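Local coordinates for protein translation initiation factor 6 (PDB 1G61) that binds to the 50S ribosomal subunit and prevents it from associating with the 30S subunit to form the 70S initiation complex, at residues 4-9 and 216-221; 10-15 and 29-34; 187-192 and 197-202. One frame throughout, in Å; residues are numbered along the deposited sequence.

Contact 1. Residues 4-9 and 216-221; sequences IIRKYF and PELLII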
loop_
_atom_site.group_PDB
_atom_site.type_symbol
_atom_site.label_atom_id
_atom_site.label_comp_id
_atom_site.label_asym_id
_atom_site.label_seq_id
_atom_site.Cartn_x
_atom_site.Cartn_y
_atom_site.Cartn_z
ATOM N N ILE A 4 15.092 -4.918 -4.751
ATOM C CA ILE A 4 14.610 -3.578 -4.461
ATOM C C ILE A 4 15.215 -2.567 -5.424
ATOM O O ILE A 4 16.437 -2.645 -5.643
ATOM C CB ILE A 4 15.035 -3.155 -3.031
ATOM C CG1 ILE A 4 14.545 -4.113 -1.935
ATOM C CG2 ILE A 4 14.587 -1.731 -2.756
ATOM C CD1 ILE A 4 14.641 -3.522 -0.534
ATOM N N ILE A 5 14.397 -1.701 -6.003
ATOM C CA ILE A 5 14.897 -0.640 -6.874
ATOM C C ILE A 5 14.475 0.675 -6.278
ATOM O O ILE A 5 13.451 0.787 -5.596
ATOM C CB ILE A 5 14.352 -0.742 -8.328
ATOM C CG1 ILE A 5 12.852 -0.424 -8.360
ATOM C CG2 ILE A 5 14.664 -2.104 -8.927
ATOM C CD1 ILE A 5 12.245 -0.523 -9.748
ATOM N N ARG A 6 15.329 1.640 -6.512
ATOM C CA ARG A 6 15.003 3.040 -6.274
ATOM C C ARG A 6 14.393 3.709 -7.471
ATOM O O ARG A 6 14.944 3.576 -8.569
ATOM C CB ARG A 6 16.323 3.788 -6.061
ATOM C CG ARG A 6 16.727 3.833 -4.614
ATOM C CD ARG A 6 17.933 4.779 -4.480
ATOM N NE ARG A 6 18.562 4.699 -3.176
ATOM C CZ ARG A 6 19.564 3.893 -2.815
ATOM N NH1 ARG A 6 20.101 3.037 -3.663
ATOM N NH2 ARG A 6 20.027 3.976 -1.586
ATOM N N LYS A 7 13.320 4.453 -7.324
ATOM C CA LYS A 7 12.691 5.096 -8.450
ATOM C C LYS A 7 12.133 6.454 -8.061
ATOM O O LYS A 7 11.682 6.616 -6.915
ATOM C CB LYS A 7 11.475 4.315 -8.992
ATOM C CG LYS A 7 11.759 3.063 -9.753
ATOM C CD LYS A 7 12.409 3.364 -11.093
ATOM C CE LYS A 7 11.368 3.974 -12.030
ATOM N NZ LYS A 7 12.051 4.388 -13.288
ATOM N N TYR A 8 12.126 7.354 -9.020
ATOM C CA TYR A 8 11.242 8.493 -9.003
ATOM C C TYR A 8 10.196 8.221 -10.086
ATOM O O TYR A 8 10.509 7.607 -11.109
ATOM C CB TYR A 8 11.964 9.794 -9.308
ATOM C CG TYR A 8 13.128 10.115 -8.430
ATOM C CD1 TYR A 8 14.408 9.655 -8.710
ATOM C CD2 TYR A 8 12.930 10.885 -7.285
ATOM C CE1 TYR A 8 15.449 9.982 -7.850
ATOM C CE2 TYR A 8 13.961 11.216 -6.426
ATOM C CZ TYR A 8 15.221 10.747 -6.727
ATOM O OH TYR A 8 16.281 11.070 -5.907
ATOM N N PHE A 9 8.974 8.646 -9.855
ATOM C CA PHE A 9 7.917 8.590 -10.875
ATOM C C PHE A 9 7.768 9.990 -11.476
ATOM O O PHE A 9 7.167 10.859 -10.807
ATOM C CB PHE A 9 6.602 8.144 -10.257
ATOM C CG PHE A 9 6.505 6.680 -9.885
ATOM C CD1 PHE A 9 7.533 5.767 -10.184
ATOM C CD2 PHE A 9 5.363 6.207 -9.257
ATOM C CE1 PHE A 9 7.407 4.434 -9.860
ATOM C CE2 PHE A 9 5.260 4.863 -8.916
ATOM C CZ PHE A 9 6.278 3.987 -9.213
ATOM N N PRO A 216 21.821 3.778 4.312
ATOM C CA PRO A 216 21.422 3.261 5.625
ATOM C C PRO A 216 19.947 2.968 5.693
ATOM O O PRO A 216 19.497 1.997 6.306
ATOM C CB PRO A 216 21.840 4.419 6.546
ATOM C CG PRO A 216 23.019 5.025 5.816
ATOM C CD PRO A 216 22.577 5.057 4.380
ATOM N N GLU A 217 19.113 3.798 5.067
ATOM C CA GLU A 217 17.679 3.545 5.085
ATOM C C GLU A 217 17.356 2.256 4.358
ATOM O O GLU A 217 16.513 1.463 4.811
ATOM C CB GLU A 217 16.891 4.698 4.424
ATOM C CG GLU A 217 16.864 5.964 5.275
ATOM C CD GLU A 217 16.195 7.147 4.569
ATOM O OE1 GLU A 217 16.303 7.277 3.308
ATOM O OE2 GLU A 217 15.564 7.953 5.295
ATOM N N LEU A 218 18.003 2.071 3.213
ATOM C CA LEU A 218 17.743 0.870 2.401
ATOM C C LEU A 218 18.056 -0.381 3.195
ATOM O O LEU A 218 17.338 -1.392 3.142
ATOM C CB LEU A 218 18.545 0.992 1.114
ATOM C CG LEU A 218 18.035 0.181 -0.077
ATOM C CD1 LEU A 218 16.616 0.608 -0.449
ATOM C CD2 LEU A 218 18.986 0.331 -1.259
ATOM N N LEU A 219 19.166 -0.367 3.944
ATOM C CA LEU A 219 19.469 -1.534 4.755
ATOM C C LEU A 219 18.351 -1.891 5.724
ATOM O O LEU A 219 17.950 -3.034 5.933
ATOM C CB LEU A 219 20.783 -1.215 5.490
ATOM C CG LEU A 219 21.432 -2.361 6.220
ATOM C CD1 LEU A 219 21.658 -3.534 5.278
ATOM C CD2 LEU A 219 22.766 -1.892 6.813
ATOM N N ILE A 220 17.829 -0.884 6.422
ATOM C CA ILE A 220 16.749 -1.075 7.385
ATOM C C ILE A 220 15.483 -1.539 6.686
ATOM O O ILE A 220 14.745 -2.408 7.202
ATOM C CB ILE A 220 16.594 0.187 8.238
ATOM C CG1 ILE A 220 17.790 0.305 9.222
ATOM C CG2 ILE A 220 15.281 0.205 8.999
ATOM C CD1 ILE A 220 18.033 1.688 9.764
ATOM N N ILE A 221 15.161 -0.983 5.510
ATOM C CA ILE A 221 13.988 -1.425 4.743
ATOM C C ILE A 221 14.122 -2.876 4.350
ATOM O O ILE A 221 13.166 -3.669 4.497
ATOM C CB ILE A 221 13.868 -0.538 3.502
ATOM C CG1 ILE A 221 13.513 0.897 3.909
ATOM C CG2 ILE A 221 12.868 -1.131 2.502
ATOM C CD1 ILE A 221 13.790 1.929 2.814
#
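Leu218 spreads its two methyl groups over Ile4 and Arg6, two residues of strand 4-7. Its CD1 meets CG2 of Ile4 at 3.9 Å, and the two side chains pass each other in opposite directions. CG2 is the branch of Ile4 that stands anti to the backbone N (chi1 -57° sets CG1 beside that N), and this turns it to the leucine. The CD2 of Leu218 lies over one face of the Arg6 guanidinium, 3.8 Å from NH1 of Arg6 and equally far from NH2. Farther along the helix, CG2 of Ile221 adds a looser apolar touch to CD1 of Ile4, at 4.3 Å. The Arg6 chain runs extended from CG to NE, which carries the flat end out to the leucine. There NE bonds to the backbone O of Thr213, so the guanidinium is held by a polar partner as well as covered by a methyl group.

Behind these residues, strand 4-7 pairs in parallel with strand 207-210 through Ile5 and Lys7. Leu218 and Ile221 also rest on Val209 of that strand. Strand 4-7, from the start of the chain, lies beside strand 207-210 and helix 215-225 from its end, consistent with the velcro closure of this alpha-beta barrel. The axes of strand 4-7 and helix 216-221 come within 11.0 Å of each other. Across the two segments the contact is purely van der Waals, and the arginine takes part by its flat face rather than by its charge.

Contact 2. Residues 10-15 and 29-34; sequences SGIPTI and PIFLDK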
loop_
_atom_site.group_PDB
_atom_site.type_symbol
_atom_site.label_atom_id
_atom_site.label_comp_id
_atom_site.label_asym_id
_atom_site.label_seq_id
_atom_site.Cartn_x
_atom_site.Cartn_y
_atom_site.Cartn_z
ATOM N N SER A 10 8.305 10.166 -12.680
ATOM C CA SER A 10 8.313 11.462 -13.337
ATOM C C SER A 10 8.792 12.536 -12.348
ATOM O O SER A 10 8.200 13.617 -12.216
ATOM C CB SER A 10 6.940 11.833 -13.924
ATOM O OG SER A 10 6.592 10.847 -14.901
ATOM N N GLY A 11 9.886 12.247 -11.634
ATOM C CA GLY A 11 10.525 13.148 -10.696
ATOM C C GLY A 11 10.024 13.152 -9.254
ATOM O O GLY A 11 10.605 13.798 -8.363
ATOM N N ILE A 12 8.937 12.427 -8.996
ATOM C CA ILE A 12 8.276 12.467 -7.702
ATOM C C ILE A 12 8.759 11.286 -6.854
ATOM O O ILE A 12 8.670 10.134 -7.322
ATOM C CB ILE A 12 6.737 12.401 -7.879
ATOM C CG1 ILE A 12 6.216 13.619 -8.636
ATOM C CG2 ILE A 12 6.025 12.220 -6.552
ATOM C CD1 ILE A 12 4.789 13.434 -9.138
ATOM N N PRO A 13 9.291 11.507 -5.644
ATOM C CA PRO A 13 9.831 10.412 -4.839
ATOM C C PRO A 13 8.794 9.713 -3.968
ATOM O O PRO A 13 9.095 8.671 -3.356
ATOM C CB PRO A 13 10.842 11.112 -3.925
ATOM C CG PRO A 13 10.228 12.474 -3.730
ATOM C CD PRO A 13 9.560 12.841 -5.060
ATOM N N THR A 14 7.596 10.246 -3.889
ATOM C CA THR A 14 6.515 9.794 -3.012
ATOM C C THR A 14 5.776 8.646 -3.647
ATOM O O THR A 14 4.603 8.792 -3.955
ATOM C CB THR A 14 5.531 10.979 -2.848
ATOM O OG1 THR A 14 6.294 12.171 -2.801
ATOM C CG2 THR A 14 4.851 10.845 -1.531
ATOM N N ILE A 15 6.458 7.510 -3.887
ATOM C CA ILE A 15 5.945 6.335 -4.611
ATOM C C ILE A 15 4.638 5.816 -4.074
ATOM O O ILE A 15 3.745 5.439 -4.851
ATOM C CB ILE A 15 7.001 5.144 -4.576
ATOM C CG1 ILE A 15 8.357 5.555 -5.104
ATOM C CG2 ILE A 15 6.483 3.901 -5.279
ATOM C CD1 ILE A 15 8.199 6.378 -6.435
ATOM N N PRO A 29 0.152 5.361 -11.713
ATOM C CA PRO A 29 -0.413 6.564 -12.375
ATOM C C PRO A 29 -0.332 6.490 -13.890
ATOM O O PRO A 29 0.605 5.898 -14.408
ATOM C CB PRO A 29 0.462 7.698 -11.851
ATOM C CG PRO A 29 1.572 7.094 -11.128
ATOM C CD PRO A 29 1.384 5.633 -10.986
ATOM N N ILE A 30 -1.324 7.132 -14.547
ATOM C CA ILE A 30 -1.319 7.081 -16.016
ATOM C C ILE A 30 -0.153 7.832 -16.630
ATOM O O ILE A 30 0.153 7.573 -17.807
ATOM C CB ILE A 30 -2.643 7.657 -16.615
ATOM C CG1 ILE A 30 -2.904 9.138 -16.256
ATOM C CG2 ILE A 30 -3.802 6.758 -16.208
ATOM C CD1 ILE A 30 -4.136 9.656 -17.020
ATOM N N PHE A 31 0.507 8.718 -15.885
ATOM C CA PHE A 31 1.571 9.517 -16.523
ATOM C C PHE A 31 2.857 8.725 -16.650
ATOM O O PHE A 31 3.780 9.190 -17.314
ATOM C CB PHE A 31 1.791 10.831 -15.751
ATOM C CG PHE A 31 2.154 10.753 -14.287
ATOM C CD1 PHE A 31 3.390 10.331 -13.856
ATOM C CD2 PHE A 31 1.217 11.151 -13.331
ATOM C CE1 PHE A 31 3.714 10.275 -12.488
ATOM C CE2 PHE A 31 1.506 11.128 -11.986
ATOM C CZ PHE A 31 2.762 10.714 -11.585
ATOM N N LEU A 32 2.998 7.574 -15.992
ATOM C CA LEU A 32 4.270 6.838 -16.133
ATOM C C LEU A 32 4.484 6.336 -17.547
ATOM O O LEU A 32 3.491 5.952 -18.207
ATOM C CB LEU A 32 4.240 5.631 -15.208
ATOM C CG LEU A 32 4.603 5.843 -13.751
ATOM C CD1 LEU A 32 4.881 4.444 -13.138
ATOM C CD2 LEU A 32 5.753 6.803 -13.536
ATOM N N ASP A 33 5.741 6.356 -18.009
ATOM C CA ASP A 33 6.023 5.743 -19.324
ATOM C C ASP A 33 6.193 4.229 -19.238
ATOM O O ASP A 33 6.236 3.623 -18.157
ATOM C CB ASP A 33 7.245 6.390 -19.971
ATOM C CG ASP A 33 8.569 6.125 -19.315
ATOM O OD1 ASP A 33 9.503 6.948 -19.516
ATOM O OD2 ASP A 33 8.765 5.118 -18.609
ATOM N N LYS A 34 6.295 3.579 -20.422
ATOM C CA LYS A 34 6.296 2.127 -20.460
ATOM C C LYS A 34 7.577 1.625 -19.834
ATOM O O LYS A 34 7.562 0.589 -19.173
ATOM C CB LYS A 34 6.085 1.577 -21.872
ATOM C CG LYS A 34 5.064 0.429 -21.819
ATOM C CD LYS A 34 3.690 1.001 -21.464
ATOM C CE LYS A 34 2.876 1.307 -22.717
ATOM N NZ LYS A 34 2.467 2.741 -22.822
#
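Phe31 and Ser10 carry most of this contact, with the Phe31 ring set against Ser10 and Ile12. It joins the loop between strand 4-7 and helix 15-18 to the loop between strand 25-28 and helix 34-44. The closest approach is polar on aromatic: OG of Ser10 comes to 3.4 Å from CD1 of Phe31. CB of Ser10 follows at 3.9 Å from both CD1 and CE1 of the ring. The hydroxyl approaches the ring obliquely. At Phe31, CG lies between the backbone N and the carbonyl carbon (chi1 58°), which swings the ring out to the serine.

The apolar part is thinner. CD1 of Ile12 reaches CZ of Phe31 at 4.2 Å, the two side chains crossing at about a right angle. Leu32 brings CD2 to 4.3 Å from the backbone N of Ser10, a marginal touch. Within its own loop, Phe31 has a proline beside it: CB of Pro29 lies 3.6 Å above one face, nearer the ring's margin.

Pro29 to Leu32 form a type I beta turn with a weak closing bond. Asp33 follows as N-cap of helix 34-44, its OD2 bonded to Asp36 N.

Leu18 of helix 15-18 touches both Ile12 and Phe31, and Ser57 also touches Phe31. With an alanine here instead of Phe31 the ring is gone, and a gap would probably open between Ser10, Ile12 and Leu18. The two loops are joined here by ring packing and dispersion, with the Ser10 hydroxyl the polar group that the 10-15 loop brings to the ring.

Contact 3. Residues 187-192 and 197-202; sequences GTANKG and GACIIA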
loop_
_atom_site.group_PDB
_atom_site.type_symbol
_atom_site.label_atom_id
_atom_site.label_comp_id
_atom_site.label_asym_id
_atom_site.label_seq_id
_atom_site.Cartn_x
_atom_site.Cartn_y
_atom_site.Cartn_z
ATOM N N GLY A 187 11.935 2.711 10.622
ATOM C CA GLY A 187 12.970 3.534 9.974
ATOM C C GLY A 187 12.307 4.618 9.114
ATOM O O GLY A 187 11.098 4.834 9.138
ATOM N N THR A 188 13.152 5.311 8.367
ATOM C CA THR A 188 12.678 6.352 7.441
ATOM C C THR A 188 12.941 5.959 5.993
ATOM O O THR A 188 13.614 4.966 5.690
ATOM C CB THR A 188 13.330 7.714 7.748
ATOM O OG1 THR A 188 14.760 7.566 7.712
ATOM C CG2 THR A 188 12.940 8.223 9.136
ATOM N N ALA A 189 12.391 6.760 5.076
ATOM C CA ALA A 189 12.708 6.596 3.657
ATOM C C ALA A 189 12.862 7.989 3.044
ATOM O O ALA A 189 12.525 8.982 3.695
ATOM C CB ALA A 189 11.629 5.785 2.968
ATOM N N ASN A 190 13.372 8.037 1.828
ATOM C CA ASN A 190 13.517 9.314 1.145
ATOM C C ASN A 190 14.280 10.336 2.013
ATOM O O ASN A 190 13.913 11.497 2.062
ATOM C CB ASN A 190 12.177 9.864 0.687
ATOM C CG ASN A 190 11.679 9.239 -0.612
ATOM O OD1 ASN A 190 12.489 8.724 -1.402
ATOM N ND2 ASN A 190 10.373 9.267 -0.828
ATOM N N LYS A 191 15.343 9.925 2.643
ATOM C CA LYS A 191 16.222 10.819 3.396
ATOM C C LYS A 191 15.475 11.496 4.539
ATOM O O LYS A 191 15.492 12.710 4.711
ATOM C CB LYS A 191 16.890 11.856 2.489
ATOM C CG LYS A 191 18.165 12.454 3.078
ATOM C CD LYS A 191 18.583 13.652 2.210
ATOM C CE LYS A 191 19.880 14.242 2.746
ATOM N NZ LYS A 191 20.431 15.281 1.864
ATOM N N GLY A 192 14.854 10.617 5.378
ATOM C CA GLY A 192 14.344 11.139 6.616
ATOM C C GLY A 192 12.850 11.276 6.693
ATOM O O GLY A 192 12.296 11.665 7.724
ATOM N N GLY A 197 5.020 4.726 4.388
ATOM C CA GLY A 197 4.006 4.228 3.457
ATOM C C GLY A 197 3.832 5.178 2.265
ATOM O O GLY A 197 3.426 4.744 1.192
ATOM N N ALA A 198 4.159 6.441 2.397
ATOM C CA ALA A 198 4.097 7.383 1.281
ATOM C C ALA A 198 5.283 7.184 0.355
ATOM O O ALA A 198 5.246 7.722 -0.763
ATOM C CB ALA A 198 4.082 8.829 1.791
ATOM N N CYS A 199 6.305 6.429 0.739
ATOM C CA CYS A 199 7.591 6.412 0.031
ATOM C C CYS A 199 7.927 5.086 -0.637
ATOM O O CYS A 199 8.912 5.022 -1.395
ATOM C CB CYS A 199 8.740 6.690 1.035
ATOM S SG CYS A 199 8.595 8.302 1.855
ATOM N N ILE A 200 7.179 4.038 -0.372
ATOM C CA ILE A 200 7.571 2.671 -0.741
ATOM C C ILE A 200 6.329 1.859 -1.103
ATOM O O ILE A 200 5.310 1.969 -0.441
ATOM C CB ILE A 200 8.207 1.964 0.456
ATOM C CG1 ILE A 200 9.492 2.663 0.955
ATOM C CG2 ILE A 200 8.474 0.492 0.142
ATOM C CD1 ILE A 200 9.963 2.187 2.299
ATOM N N ILE A 201 6.434 1.062 -2.150
ATOM C CA ILE A 201 5.463 -0.029 -2.342
ATOM C C ILE A 201 6.254 -1.334 -2.346
ATOM O O ILE A 201 7.391 -1.420 -2.834
ATOM C CB ILE A 201 4.615 0.144 -3.612
ATOM C CG1 ILE A 201 5.476 0.134 -4.883
ATOM C CG2 ILE A 201 3.761 1.407 -3.540
ATOM C CD1 ILE A 201 4.695 0.162 -6.180
ATOM N N ALA A 202 5.689 -2.370 -1.778
ATOM C CA ALA A 202 6.393 -3.632 -1.653
ATOM C C ALA A 202 5.418 -4.818 -1.561
ATOM O O ALA A 202 4.281 -4.671 -1.107
ATOM C CB ALA A 202 7.224 -3.630 -0.368
#
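The loop that follows strand 183-186 packs here, through Ala189 and Asn190, on Cys199 and Ile200, the residue just before strand 200-202 and the first one in it. CB of Ala189 touches both residues. It lies 3.6 Å from CB of Cys199 and 4.0 Å from CD1 of Ile200. The CB of Ile200 points to one side, but its CD1 end comes round to meet the alanine.

Next to this apolar patch, the amide of Asn190 sits against the cysteine. Its ND2 is 3.4 Å from SG of Cys199 and 3.6 Å from CB of Cys199. The thiol lies opposite the carbonyl carbon of Cys199, beside the backbone N (chi1 -60°), which turns it to the asparagine.

Strand 200-202 is an outer strand of a three-strand mixed sheet, antiparallel to strand 207-210. Cys199 is bonded to Gly210 and Ile201 to Val208 through their backbones. The loop lies where the chain enters strand 200-202, and Ile200 also packs on Val209 and on Ile221 of helix 215-225.

The polar end of Asn190 is fixed from elsewhere. ND2 has its hydrogen-bond partner in Pro13 of the 10-15 loop, and OD1 accepts a weak bond from Asp212 N. The two bonds probably limit the turning of the flat amide, though the one at OD1 is weak.

Contacts 1 and 3 are neighbours, with centres about 8 Å apart, and both reach the sheet that contains strand 207-210. Glu217 of the helix joins them: its OE2 is 2.6 Å from Thr188 OG1 and 2.8 Å from Gly192 N, hydrogen bonds to the loop of contact 3. Contact 2 lies about 16 Å from each of the others, centre to centre. It meets contact 1 where Phe9 CB packs on Leu32 CD2 at 3.6 Å. It meets contact 3 through the hydrogen bond of Asn190 ND2 to Pro13 O, 2.9 Å long. Contact 1 brings the two chain ends together, and contacts 2 and 3 follow one another along the chain between them.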